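Long-range contacts in amino acid ABC transporter, periplasmic amino acid-binding protein, putative (Streptococcus pneumoniae, PDB 4I62), which binds L-arginine in its ligand pocket and probably hands amino acids to a membrane ABC transporter as the substrate-binding component: residues 124-129 with 198-203; 130-135 with 213-218; 92-97 with 228-233; 150-155 with 191-196. One frame throughout, in Å; residues are numbered along the deposited sequence.

How the contacts relate
Helix segment 92-97 comes first along the chain and meets its partner last, at 228-233, so contact 3 spans the other three. Within that span, 124-129 runs into 130-135 along strand 126-135; they meet 198-203 and 213-218 in the same order, and contacts 1 and 2 therefore cross. Contact 4, which joins 150-155 to 191-196, falls inside both. Contact 1 ties strand 126-135 to the start of helix 199-208, with arginine bound beside it, contact 2 ties it to strand 212-214, and contact 4 pairs strand 152-156 with strand 194-198, itself a neighbour of 126-135. Contact 3 belongs to the other part of the fold, and strand 226-232, which pairs with 126-135, connects the two.

Contact 1. Residues 124-129 with 198-203; sequences PYYTAK and EEPVAK. With ARG (arginine), chain B.
Glu198, N-cap residue of helix 199-208 and part of the arginine pocket, lies against Ala128 and Lys129. The ligand's amino group, ARG N, donates to Glu198 OE1 at 2.9 Å and weakly to OE2, so one carboxylate receives it with both oxygens. Glu198 turns its CG away from its own carbonyl carbon (chi1 -73°) and bends again at chi2, which carries the acid toward the ligand. Tyr227 OH also bonds OE1, and Gln161 NE2 weakly bonds OE2; both probably steady the carboxylate. Ala128 CB rests against the base of this side chain, 4.0 Å from Glu198 CB. At the helix start, Glu199 N donates to Lys129 O at 2.8 Å, and the same oxygen lies 3.4 Å from Glu198 CA. A water makes a second bridge, accepting from Lys129 N and donating to Glu199 OE1, while Glu199 OE2 forms a salt bridge with Lys203 NZ one turn on, its hydrogen bond weak. Farther out, Tyr126 and Pro200 approach from opposite directions: the hydroxyl end leads, with Tyr126 OH 3.5 Å from Pro200 CG, and the ring is oblique to the proline. The Tyr126 ring also meets Phe52 edge-to-face and touches Ile259 of helix 254-265, while the backbone of Tyr125 and Tyr126 pairs with Tyr227 of strand 226-232.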
loop_
_atom_site.group_PDB
_atom_site.type_symbol
_atom_site.label_atom_id
_atom_site.label_comp_id
_atom_site.label_asym_id
_atom_site.label_seq_id
_atom_site.Cartn_x
_atom_site.Cartn_y
_atom_site.Cartn_z
ATOM N N PRO A 124 -12.338 -0.270 -7.524
ATOM C CA PRO A 124 -11.482 -0.768 -6.444
ATOM C C PRO A 124 -11.117 -2.229 -6.621
ATOM O O PRO A 124 -11.924 -3.031 -7.174
ATOM C CB PRO A 124 -12.359 -0.629 -5.191
ATOM C CG PRO A 124 -13.442 0.311 -5.556
ATOM C CD PRO A 124 -13.601 0.311 -7.036
ATOM N N TYR A 125 -9.953 -2.601 -6.134
ATOM C CA TYR A 125 -9.507 -3.978 -6.194
ATOM C C TYR A 125 -9.243 -4.645 -4.855
ATOM O O TYR A 125 -8.938 -5.845 -4.849
ATOM C CB TYR A 125 -8.330 -4.187 -7.152
ATOM C CG TYR A 125 -7.030 -3.557 -6.712
ATOM C CD1 TYR A 125 -6.151 -4.235 -5.889
ATOM C CD2 TYR A 125 -6.649 -2.298 -7.181
ATOM C CE1 TYR A 125 -4.923 -3.659 -5.501
ATOM C CE2 TYR A 125 -5.433 -1.711 -6.820
ATOM C CZ TYR A 125 -4.578 -2.412 -5.978
ATOM O OH TYR A 125 -3.370 -1.854 -5.632
ATOM N N TYR A 126 -9.314 -3.905 -3.749
ATOM C CA TYR A 126 -9.098 -4.518 -2.440
ATOM C C TYR A 126 -9.739 -3.606 -1.426
ATOM O O TYR A 126 -9.795 -2.374 -1.634
ATOM C CB TYR A 126 -7.600 -4.606 -2.118
ATOM C CG TYR A 126 -7.288 -5.410 -0.895
ATOM C CD1 TYR A 126 -7.269 -6.789 -0.967
ATOM C CD2 TYR A 126 -7.014 -4.816 0.328
ATOM C CE1 TYR A 126 -7.008 -7.573 0.147
ATOM C CE2 TYR A 126 -6.774 -5.608 1.476
ATOM C CZ TYR A 126 -6.756 -6.975 1.360
ATOM O OH TYR A 126 -6.492 -7.765 2.467
ATOM N N THR A 127 -10.227 -4.168 -0.318
ATOM C CA THR A 127 -10.704 -3.338 0.780
ATOM C C THR A 127 -10.072 -3.771 2.071
ATOM O O THR A 127 -9.975 -4.961 2.387
ATOM C CB THR A 127 -12.202 -3.373 0.923
ATOM O OG1 THR A 127 -12.606 -4.726 1.126
ATOM C CG2 THR A 127 -12.834 -2.798 -0.317
ATOM N N ALA A 128 -9.630 -2.782 2.830
ATOM C CA ALA A 128 -8.813 -3.015 4.024
ATOM C C ALA A 128 -9.368 -2.323 5.262
ATOM O O ALA A 128 -10.103 -1.346 5.129
ATOM C CB ALA A 128 -7.372 -2.534 3.775
ATOM N N LYS A 129 -9.095 -2.897 6.437
ATOM C CA LYS A 129 -9.271 -2.216 7.732
ATOM C C LYS A 129 -7.907 -1.750 8.243
ATOM O O LYS A 129 -6.876 -2.362 7.979
ATOM C CB LYS A 129 -9.921 -3.127 8.796
ATOM C CG LYS A 129 -11.353 -3.559 8.474
ATOM C CD LYS A 129 -11.916 -4.442 9.569
ATOM C CE LYS A 129 -13.390 -4.767 9.330
ATOM N NZ LYS A 129 -13.921 -5.683 10.381
ATOM N N GLU A 198 -2.619 -0.813 7.436
ATOM C CA GLU A 198 -3.726 -1.651 6.977
ATOM C C GLU A 198 -3.445 -3.127 7.298
ATOM O O GLU A 198 -2.293 -3.582 7.248
ATOM C CB GLU A 198 -3.968 -1.401 5.489
ATOM C CG GLU A 198 -4.643 -0.020 5.303
ATOM C CD GLU A 198 -4.277 0.765 4.039
ATOM O OE1 GLU A 198 -3.183 0.555 3.456
ATOM O OE2 GLU A 198 -5.057 1.670 3.682
ATOM N N GLU A 199 -4.504 -3.857 7.607
ATOM C CA GLU A 199 -4.420 -5.184 8.186
ATOM C C GLU A 199 -3.453 -6.159 7.478
ATOM O O GLU A 199 -2.632 -6.781 8.154
ATOM C CB GLU A 199 -5.822 -5.792 8.324
ATOM C CG GLU A 199 -5.802 -7.150 9.014
ATOM C CD GLU A 199 -7.189 -7.666 9.384
ATOM O OE1 GLU A 199 -8.200 -7.167 8.839
ATOM O OE2 GLU A 199 -7.283 -8.648 10.168
ATOM N N PRO A 200 -3.545 -6.326 6.153
ATOM C CA PRO A 200 -2.676 -7.347 5.523
ATOM C C PRO A 200 -1.199 -6.986 5.636
ATOM O O PRO A 200 -0.343 -7.849 5.769
ATOM C CB PRO A 200 -3.127 -7.336 4.044
ATOM C CG PRO A 200 -3.805 -6.021 3.857
ATOM C CD PRO A 200 -4.475 -5.727 5.177
ATOM N N VAL A 201 -0.911 -5.695 5.597
ATOM C CA VAL A 201 0.457 -5.198 5.705
ATOM C C VAL A 201 0.971 -5.361 7.145
ATOM O O VAL A 201 2.090 -5.830 7.375
ATOM C CB VAL A 201 0.534 -3.742 5.193
ATOM C CG1 VAL A 201 1.909 -3.143 5.436
ATOM C CG2 VAL A 201 0.201 -3.740 3.704
ATOM N N ALA A 202 0.129 -5.040 8.121
ATOM C CA ALA A 202 0.474 -5.291 9.508
ATOM C C ALA A 202 0.772 -6.766 9.745
ATOM O O ALA A 202 1.772 -7.116 10.381
ATOM C CB ALA A 202 -0.634 -4.783 10.431
ATOM N N LYS A 203 -0.096 -7.615 9.224
ATOM C CA LYS A 203 0.103 -9.070 9.387
ATOM C C LYS A 203 1.404 -9.547 8.750
ATOM O O LYS A 203 2.107 -10.391 9.330
ATOM C CB LYS A 203 -1.064 -9.869 8.803
ATOM C CG LYS A 203 -2.351 -9.803 9.606
ATOM C CD LYS A 203 -3.487 -10.458 8.805
ATOM C CE LYS A 203 -4.736 -10.730 9.628
ATOM N NZ LYS A 203 -5.866 -11.268 8.798
HETATM N N ARG B . -3.198 2.740 1.526
HETATM C CA ARG B . -2.383 3.869 2.047
HETATM C C ARG B . -2.535 5.114 1.177
HETATM O O ARG B . -2.964 4.996 0.010
HETATM C CB ARG B . -0.935 3.458 2.234
HETATM C CG ARG B . -0.292 2.897 0.963
HETATM C CD ARG B . 1.211 2.767 1.097
HETATM N NE ARG B . 1.737 1.960 0.012
HETATM C CZ ARG B . 3.010 1.683 -0.180
HETATM N NH1 ARG B . 3.376 0.942 -1.221
HETATM N NH2 ARG B . 3.927 2.154 0.663
HETATM O OXT ARG B . -2.160 6.222 1.686
HETATM O O HOH W 1 -8.786 -5.885 6.432
#

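Contact 2. Residues 130-135 with 213-218; sequences NKLIVK and AIADLN
Val134 and Ala213 form a hydrogen-bonded antiparallel pair, and Ile133 and Ile214 the adjacent non-hydrogen-bonded pair, although the two touching parts diverge from strict antiparallelism, their end-to-end directions lying 132° apart. Val134 N reaches Ala213 O at 3.0 Å, and Ala213 N returns a bond to Val134 O at 2.9 Å. Two residues along each segment, Ala215 N donates to Leu132 O at 2.9 Å. Farther along, a water takes over: it accepts from Leu132 N and donates to both Ala215 O and Leu217 O, so one water with three bonds links the two segments. This short strand 212-214 adds to the mixed sheet of the type II periplasmic binding protein fold, in which strand 126-135 also pairs with strand 194-198 through Ile133 and Val195. Among the side chains, Ala215 CB touches two others, 4.0 Å from Leu132 CB and 3.9 Å from Val134 CG2. That valine methyl sits between its own backbone N and carbonyl carbon, and it also approaches Ala213 O at 3.5 Å. Leu132 and Leu217 cross obliquely, their CD1 methyls 3.8 Å apart. Leu132 swings its CG away from the carbonyl carbon (chi1 -62°), which brings the branched end over Leu217. Ile133 points to the other face, its CG1 3.7 Å from Ala213 O, and packs there against Phe205 and Val206 of helix 199-208 and Ile184 of helix 180-188. Leu132, by contrast, touches Ile196 of strand 194-198.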
loop_
_atom_site.group_PDB
_atom_site.type_symbol
_atom_site.label_atom_id
_atom_site.label_comp_id
_atom_site.label_asym_id
_atom_site.label_seq_id
_atom_site.Cartn_x
_atom_site.Cartn_y
_atom_site.Cartn_z
ATOM N N ASN A 130 -7.906 -0.675 9.025
ATOM C CA ASN A 130 -6.707 -0.206 9.702
ATOM C C ASN A 130 -6.497 -0.883 11.044
ATOM O O ASN A 130 -7.453 -1.109 11.786
ATOM C CB ASN A 130 -6.770 1.310 9.856
ATOM C CG ASN A 130 -6.592 1.986 8.518
ATOM O OD1 ASN A 130 -5.509 1.993 7.982
ATOM N ND2 ASN A 130 -7.700 2.427 7.906
ATOM N N LYS A 131 -5.246 -1.196 11.354
ATOM C CA LYS A 131 -4.847 -1.851 12.593
ATOM C C LYS A 131 -3.626 -1.160 13.170
ATOM O O LYS A 131 -3.038 -0.282 12.514
ATOM C CB LYS A 131 -4.518 -3.328 12.357
ATOM C CG LYS A 131 -5.625 -4.131 11.741
ATOM C CD LYS A 131 -6.728 -4.320 12.723
ATOM C CE LYS A 131 -7.559 -5.514 12.336
ATOM N NZ LYS A 131 -8.366 -5.939 13.514
ATOM N N LEU A 132 -3.262 -1.553 14.400
ATOM C CA LEU A 132 -1.967 -1.164 14.977
ATOM C C LEU A 132 -1.080 -2.364 15.076
ATOM O O LEU A 132 -1.512 -3.438 15.545
ATOM C CB LEU A 132 -2.048 -0.662 16.397
ATOM C CG LEU A 132 -2.847 0.581 16.692
ATOM C CD1 LEU A 132 -2.668 0.792 18.241
ATOM C CD2 LEU A 132 -2.355 1.793 15.919
ATOM N N ILE A 133 0.175 -2.174 14.701
ATOM C CA ILE A 133 1.228 -3.101 15.082
ATOM C C ILE A 133 1.998 -2.509 16.267
ATOM O O ILE A 133 2.266 -1.300 16.315
ATOM C CB ILE A 133 2.139 -3.476 13.866
ATOM C CG1 ILE A 133 3.126 -4.596 14.218
ATOM C CG2 ILE A 133 2.832 -2.278 13.272
ATOM C CD1 ILE A 133 3.827 -5.161 12.971
ATOM N N VAL A 134 2.269 -3.378 17.251
ATOM C CA VAL A 134 2.882 -2.994 18.510
ATOM C C VAL A 134 3.891 -4.069 18.919
ATOM O O VAL A 134 3.908 -5.170 18.372
ATOM C CB VAL A 134 1.789 -2.838 19.625
ATOM C CG1 VAL A 134 0.866 -1.681 19.274
ATOM C CG2 VAL A 134 0.990 -4.126 19.839
ATOM N N LYS A 135 4.732 -3.744 19.915
ATOM C CA LYS A 135 5.481 -4.831 20.560
ATOM C C LYS A 135 4.491 -5.845 21.119
ATOM O O LYS A 135 3.412 -5.459 21.624
ATOM C CB LYS A 135 6.375 -4.316 21.660
ATOM C CG LYS A 135 7.588 -3.533 21.208
ATOM C CD LYS A 135 8.562 -3.467 22.392
ATOM C CE LYS A 135 9.954 -2.999 22.013
ATOM N NZ LYS A 135 9.906 -1.568 21.695
ATOM N N ALA A 213 3.216 -7.746 17.335
ATOM C CA ALA A 213 1.879 -8.352 17.258
ATOM C C ALA A 213 0.890 -7.305 16.785
ATOM O O ALA A 213 1.130 -6.101 16.901
ATOM C CB ALA A 213 1.438 -8.930 18.579
ATOM N N ILE A 214 -0.248 -7.773 16.276
ATOM C CA ILE A 214 -1.413 -6.938 16.011
ATOM C C ILE A 214 -2.119 -6.610 17.333
ATOM O O ILE A 214 -2.462 -7.519 18.061
ATOM C CB ILE A 214 -2.416 -7.712 15.105
ATOM C CG1 ILE A 214 -1.737 -8.146 13.800
ATOM C CG2 ILE A 214 -3.686 -6.859 14.882
ATOM C CD1 ILE A 214 -1.235 -6.973 12.983
ATOM N N ALA A 215 -2.315 -5.324 17.640
ATOM C CA ALA A 215 -3.005 -4.933 18.856
ATOM C C ALA A 215 -4.494 -5.216 18.769
ATOM O O ALA A 215 -5.089 -5.371 17.689
ATOM C CB ALA A 215 -2.819 -3.435 19.105
ATOM N N ASP A 216 -5.140 -5.261 19.926
ATOM C CA ASP A 216 -6.591 -5.386 19.989
ATOM C C ASP A 216 -7.351 -4.214 19.356
ATOM O O ASP A 216 -8.513 -4.353 18.994
ATOM C CB ASP A 216 -7.032 -5.505 21.455
ATOM C CG ASP A 216 -6.751 -6.861 22.078
ATOM O OD1 ASP A 216 -6.426 -7.790 21.305
ATOM O OD2 ASP A 216 -6.830 -6.995 23.333
ATOM N N LEU A 217 -6.731 -3.055 19.256
ATOM C CA LEU A 217 -7.438 -1.843 18.818
ATOM C C LEU A 217 -8.153 -1.983 17.489
ATOM O O LEU A 217 -7.612 -2.534 16.516
ATOM C CB LEU A 217 -6.452 -0.671 18.746
ATOM C CG LEU A 217 -7.024 0.706 18.377
ATOM C CD1 LEU A 217 -6.230 1.783 19.096
ATOM C CD2 LEU A 217 -7.024 0.973 16.886
ATOM N N ASN A 218 -9.385 -1.479 17.452
ATOM C CA ASN A 218 -10.090 -1.210 16.205
ATOM C C ASN A 218 -10.291 0.303 16.127
ATOM O O ASN A 218 -10.348 1.004 17.150
ATOM C CB ASN A 218 -11.455 -1.912 16.148
ATOM C CG ASN A 218 -12.437 -1.341 17.140
ATOM O OD1 ASN A 218 -12.323 -1.608 18.329
ATOM N ND2 ASN A 218 -13.430 -0.577 16.660
HETATM O O HOH W 2 -7.125 -7.007 16.586
HETATM O O HOH W 3 -4.998 -3.170 15.896
#

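Contact 3. Residues 92-97 with 228-233; sequences NVLASV and AVAMKK
Helix 92-97 runs beside strand 230-232 with Val97 turned to it and the end of Leu94 reaching it, the two axes coming within 8.5 Å at an angle of 31° between their N-to-C directions. No hydrogen bond joins the two segments, and the contact rests on van der Waals touches, several of them to backbone atoms. Val97 carries the largest share: its CG1 lies 3.7 Å from Lys232 N and 3.8 Å from Met231 CA, so the methyl presses on the strand backbone more than on a side chain. It gets there because CG1 stands opposite the valine's own backbone N (chi1 171°). One turn earlier, Leu94 places CD2 on Ala230 CB at 3.7 Å, one methyl against another. Strand 226-232 lies next to helix 90-98 within the lobe to which it returns: Ala230 pairs through the backbone with Ala105 of strand 104-105, and Met231 with Asp120 of strand 119-121. The arrangement is that of the mixed alpha/beta lobe of a type II periplasmic binding protein, with a helix covering one side of the strands. Met231 has its CB on the side away from helix 92-97, and its side chain packs on Leu238 and Lys239 of helix 236-251. Lys232 lies along the backbone carbonyl of Val97, its CG 3.3 Å and its CD 3.5 Å from Val97 O, a carbon-to-oxygen approach. Leu94 also touches Phe119 and lies about 6 Å, side chain to ligand, from the bound arginine, while Val97 rests on Ala105 as well.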
loop_
_atom_site.group_PDB
_atom_site.type_symbol
_atom_site.label_atom_id
_atom_site.label_comp_id
_atom_site.label_asym_id
_atom_site.label_seq_id
_atom_site.Cartn_x
_atom_site.Cartn_y
_atom_site.Cartn_z
ATOM N N ASN A 92 6.125 10.209 -2.927
ATOM C CA ASN A 92 6.311 10.748 -4.274
ATOM C C ASN A 92 5.495 10.034 -5.369
ATOM O O ASN A 92 5.490 10.480 -6.556
ATOM C CB ASN A 92 7.798 10.723 -4.641
ATOM C CG ASN A 92 8.645 11.598 -3.719
ATOM O OD1 ASN A 92 9.812 11.282 -3.429
ATOM N ND2 ASN A 92 8.067 12.658 -3.245
ATOM N N VAL A 93 4.831 8.936 -5.017
ATOM C CA VAL A 93 4.145 8.097 -6.014
ATOM C C VAL A 93 3.035 8.838 -6.760
ATOM O O VAL A 93 3.018 8.893 -8.016
ATOM C CB VAL A 93 3.622 6.814 -5.343
ATOM C CG1 VAL A 93 2.583 6.102 -6.188
ATOM C CG2 VAL A 93 4.762 5.891 -5.052
ATOM N N LEU A 94 2.109 9.443 -6.031
ATOM C CA LEU A 94 1.026 10.134 -6.707
ATOM C C LEU A 94 1.503 11.353 -7.483
ATOM O O LEU A 94 1.044 11.600 -8.619
ATOM C CB LEU A 94 -0.100 10.465 -5.732
ATOM C CG LEU A 94 -0.879 9.252 -5.241
ATOM C CD1 LEU A 94 -1.836 9.601 -4.111
ATOM C CD2 LEU A 94 -1.618 8.535 -6.417
ATOM N N ALA A 95 2.438 12.096 -6.913
ATOM C CA ALA A 95 2.978 13.264 -7.609
ATOM C C ALA A 95 3.571 12.878 -8.960
ATOM O O ALA A 95 3.465 13.635 -9.926
ATOM C CB ALA A 95 4.017 13.945 -6.744
ATOM N N SER A 96 4.184 11.705 -9.031
ATOM C CA SER A 96 4.814 11.267 -10.272
ATOM C C SER A 96 3.783 10.976 -11.344
ATOM O O SER A 96 4.028 11.204 -12.532
ATOM C CB SER A 96 5.682 10.043 -10.022
ATOM O OG SER A 96 6.715 10.401 -9.132
ATOM N N VAL A 97 2.623 10.489 -10.948
ATOM C CA VAL A 97 1.548 10.304 -11.918
ATOM C C VAL A 97 1.009 11.659 -12.365
ATOM O O VAL A 97 0.782 11.895 -13.573
ATOM C CB VAL A 97 0.432 9.454 -11.290
ATOM C CG1 VAL A 97 -0.808 9.431 -12.229
ATOM C CG2 VAL A 97 0.947 8.035 -11.065
ATOM N N ALA A 228 -7.156 1.232 -5.217
ATOM C CA ALA A 228 -7.441 1.393 -6.630
ATOM C C ALA A 228 -6.173 1.846 -7.343
ATOM O O ALA A 228 -5.194 2.298 -6.707
ATOM C CB ALA A 228 -8.576 2.377 -6.822
ATOM N N VAL A 229 -6.169 1.715 -8.663
ATOM C CA VAL A 229 -5.082 2.215 -9.487
ATOM C C VAL A 229 -5.333 3.681 -9.803
ATOM O O VAL A 229 -6.429 4.039 -10.231
ATOM C CB VAL A 229 -5.016 1.407 -10.780
ATOM C CG1 VAL A 229 -3.982 1.994 -11.750
ATOM C CG2 VAL A 229 -4.787 -0.073 -10.486
ATOM N N ALA A 230 -4.322 4.526 -9.567
ATOM C CA ALA A 230 -4.482 5.963 -9.871
ATOM C C ALA A 230 -3.861 6.290 -11.198
ATOM O O ALA A 230 -2.810 5.741 -11.587
ATOM C CB ALA A 230 -3.823 6.819 -8.784
ATOM N N MET A 231 -4.496 7.213 -11.893
ATOM C CA MET A 231 -4.006 7.677 -13.179
ATOM C C MET A 231 -4.399 9.150 -13.348
ATOM O O MET A 231 -5.147 9.701 -12.540
ATOM C CB MET A 231 -4.551 6.803 -14.312
ATOM C CG MET A 231 -6.027 6.904 -14.495
ATOM S SD MET A 231 -6.730 5.467 -15.348
ATOM C CE MET A 231 -6.857 4.308 -13.978
ATOM N N LYS A 232 -3.848 9.784 -14.369
ATOM C CA LYS A 232 -4.182 11.177 -14.611
ATOM C C LYS A 232 -5.658 11.342 -14.914
ATOM O O LYS A 232 -6.311 10.458 -15.492
ATOM C CB LYS A 232 -3.318 11.784 -15.709
ATOM C CG LYS A 232 -2.009 12.370 -15.180
ATOM C CD LYS A 232 -1.146 12.900 -16.321
ATOM C CE LYS A 232 -1.825 14.061 -17.028
ATOM N NZ LYS A 232 -2.046 15.209 -16.088
ATOM N N LYS A 233 -6.175 12.507 -14.531
ATOM C CA LYS A 233 -7.573 12.839 -14.718
ATOM C C LYS A 233 -7.913 12.725 -16.188
ATOM O O LYS A 233 -7.081 13.021 -17.047
ATOM C CB LYS A 233 -7.835 14.275 -14.247
ATOM C CG LYS A 233 -9.287 14.574 -13.914
ATOM C CD LYS A 233 -9.704 13.751 -12.722
ATOM C CE LYS A 233 -11.045 14.176 -12.163
ATOM N NZ LYS A 233 -11.384 13.337 -10.974
#

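Contact 4. Residues 150-155 with 191-196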
loop_
_atom_site.group_PDB
_atom_site.type_symbol
_atom_site.label_atom_id
_atom_site.label_comp_id
_atom_site.label_asym_id
_atom_site.label_seq_id
_atom_site.Cartn_x
_atom_site.Cartn_y
_atom_site.Cartn_z
ATOM N N GLN A 150 -1.036 10.375 25.082
ATOM C CA GLN A 150 0.308 10.510 25.658
ATOM C C GLN A 150 1.291 9.455 25.130
ATOM O O GLN A 150 2.361 9.248 25.732
ATOM C CB GLN A 150 0.278 10.510 27.202
ATOM C CG GLN A 150 -0.354 11.754 27.821
ATOM C CD GLN A 150 -1.873 11.736 27.844
ATOM O OE1 GLN A 150 -2.482 10.816 28.386
ATOM N NE2 GLN A 150 -2.491 12.768 27.276
ATOM N N LYS A 151 0.936 8.770 24.048
ATOM C CA LYS A 151 1.827 7.796 23.440
ATOM C C LYS A 151 2.375 8.321 22.121
ATOM O O LYS A 151 1.898 9.320 21.579
ATOM C CB LYS A 151 1.096 6.462 23.194
ATOM C CG LYS A 151 0.465 5.864 24.443
ATOM C CD LYS A 151 1.548 5.563 25.472
ATOM C CE LYS A 151 0.995 5.164 26.835
ATOM N NZ LYS A 151 0.315 3.839 26.791
ATOM N N LYS A 152 3.386 7.631 21.599
ATOM C CA LYS A 152 4.038 7.974 20.345
ATOM C C LYS A 152 3.571 7.005 19.250
ATOM O O LYS A 152 3.719 5.798 19.391
ATOM C CB LYS A 152 5.567 7.875 20.517
ATOM C CG LYS A 152 6.118 8.722 21.657
ATOM C CD LYS A 152 7.476 8.241 22.132
ATOM C CE LYS A 152 7.991 9.114 23.267
ATOM N NZ LYS A 152 6.997 9.236 24.388
ATOM N N VAL A 153 3.006 7.560 18.179
ATOM C CA VAL A 153 2.378 6.742 17.142
ATOM C C VAL A 153 2.970 7.097 15.785
ATOM O O VAL A 153 3.047 8.289 15.416
ATOM C CB VAL A 153 0.849 7.005 17.123
ATOM C CG1 VAL A 153 0.141 6.130 16.087
ATOM C CG2 VAL A 153 0.263 6.745 18.512
ATOM N N GLY A 154 3.395 6.083 15.050
ATOM C CA GLY A 154 3.968 6.273 13.730
ATOM C C GLY A 154 3.028 5.935 12.594
ATOM O O GLY A 154 2.134 5.107 12.711
ATOM N N ALA A 155 3.323 6.551 11.444
ATOM C CA ALA A 155 2.644 6.261 10.189
ATOM C C ALA A 155 3.550 6.660 9.036
ATOM O O ALA A 155 4.458 7.477 9.196
ATOM C CB ALA A 155 1.308 6.996 10.081
ATOM N N GLN A 191 11.030 3.414 20.220
ATOM C CA GLN A 191 10.997 4.847 19.950
ATOM C C GLN A 191 9.581 5.344 19.673
ATOM O O GLN A 191 9.237 6.478 20.007
ATOM C CB GLN A 191 11.944 5.207 18.812
ATOM C CG GLN A 191 13.409 5.053 19.157
ATOM C CD GLN A 191 14.295 5.235 17.937
ATOM O OE1 GLN A 191 14.660 4.280 17.220
ATOM N NE2 GLN A 191 14.615 6.477 17.674
ATOM N N VAL A 192 8.786 4.498 19.022
ATOM C CA VAL A 192 7.330 4.664 18.990
ATOM C C VAL A 192 6.650 3.507 19.720
ATOM O O VAL A 192 7.246 2.415 19.861
ATOM C CB VAL A 192 6.735 4.791 17.568
ATOM C CG1 VAL A 192 7.362 5.970 16.841
ATOM C CG2 VAL A 192 6.889 3.519 16.770
ATOM N N ASP A 193 5.428 3.732 20.189
ATOM C CA ASP A 193 4.644 2.735 20.875
ATOM C C ASP A 193 3.774 1.893 19.942
ATOM O O ASP A 193 3.392 0.787 20.290
ATOM C CB ASP A 193 3.743 3.459 21.876
ATOM C CG ASP A 193 4.532 4.126 22.930
ATOM O OD1 ASP A 193 5.281 3.379 23.623
ATOM O OD2 ASP A 193 4.453 5.371 23.096
ATOM N N ALA A 194 3.441 2.437 18.768
ATOM C CA ALA A 194 2.513 1.763 17.852
ATOM C C ALA A 194 2.698 2.361 16.483
ATOM O O ALA A 194 3.078 3.543 16.359
ATOM C CB ALA A 194 1.068 1.958 18.292
ATOM N N VAL A 195 2.418 1.569 15.452
ATOM C CA VAL A 195 2.384 2.051 14.075
ATOM C C VAL A 195 1.052 1.655 13.463
ATOM O O VAL A 195 0.577 0.522 13.648
ATOM C CB VAL A 195 3.557 1.467 13.242
ATOM C CG1 VAL A 195 3.464 1.900 11.782
ATOM C CG2 VAL A 195 4.882 1.879 13.850
ATOM N N ILE A 196 0.427 2.575 12.725
ATOM C CA ILE A 196 -0.831 2.298 12.046
ATOM C C ILE A 196 -0.569 1.726 10.666
ATOM O O ILE A 196 0.080 2.393 9.831
ATOM C CB ILE A 196 -1.712 3.570 11.904
ATOM C CG1 ILE A 196 -1.838 4.336 13.220
ATOM C CG2 ILE A 196 -3.065 3.223 11.313
ATOM C CD1 ILE A 196 -2.599 5.638 13.092
HETATM O O HOH W 4 5.834 6.836 24.956
#
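Asp193 and Lys151 set their side chains at about a right angle, so that the carboxylate oxygen OD2 passes beside the lysine methylene, 3.5 Å from Lys151 CB. The same oxygen uses its anti lone pair for an almost straight bond from Lys152 N at 2.9 Å (176°). A water also donates to OD2 and accepts from Lys152 NZ, linking acid and ammonium while their charged atoms stay 4.8 Å apart. Asp193 N donates in turn to Lys152 O at 2.8 Å, so backbone and side chain of Asp193 both grip Lys152. Farther along, Val153 and Ile196 meet at a slant through their CG1 atoms at 3.9 Å. Val195 instead lays CG1 beside Gly154 O, 3.6 Å away, having turned it opposite its own backbone N (chi1 176°). The parallel backbone pairing of the two strands runs from Gly154 N to Ala194 O at 2.9 Å and from Ile196 N to Gly154 O at 3.1 Å. Strand 152-156 also pairs with strand 173-177 along Val153 and Ala155, and helix 160-168 connects those two in a beta-alpha-beta crossover. Helix 180-188 packs on Val192 and Val195, and helix 160-168 on Ile196.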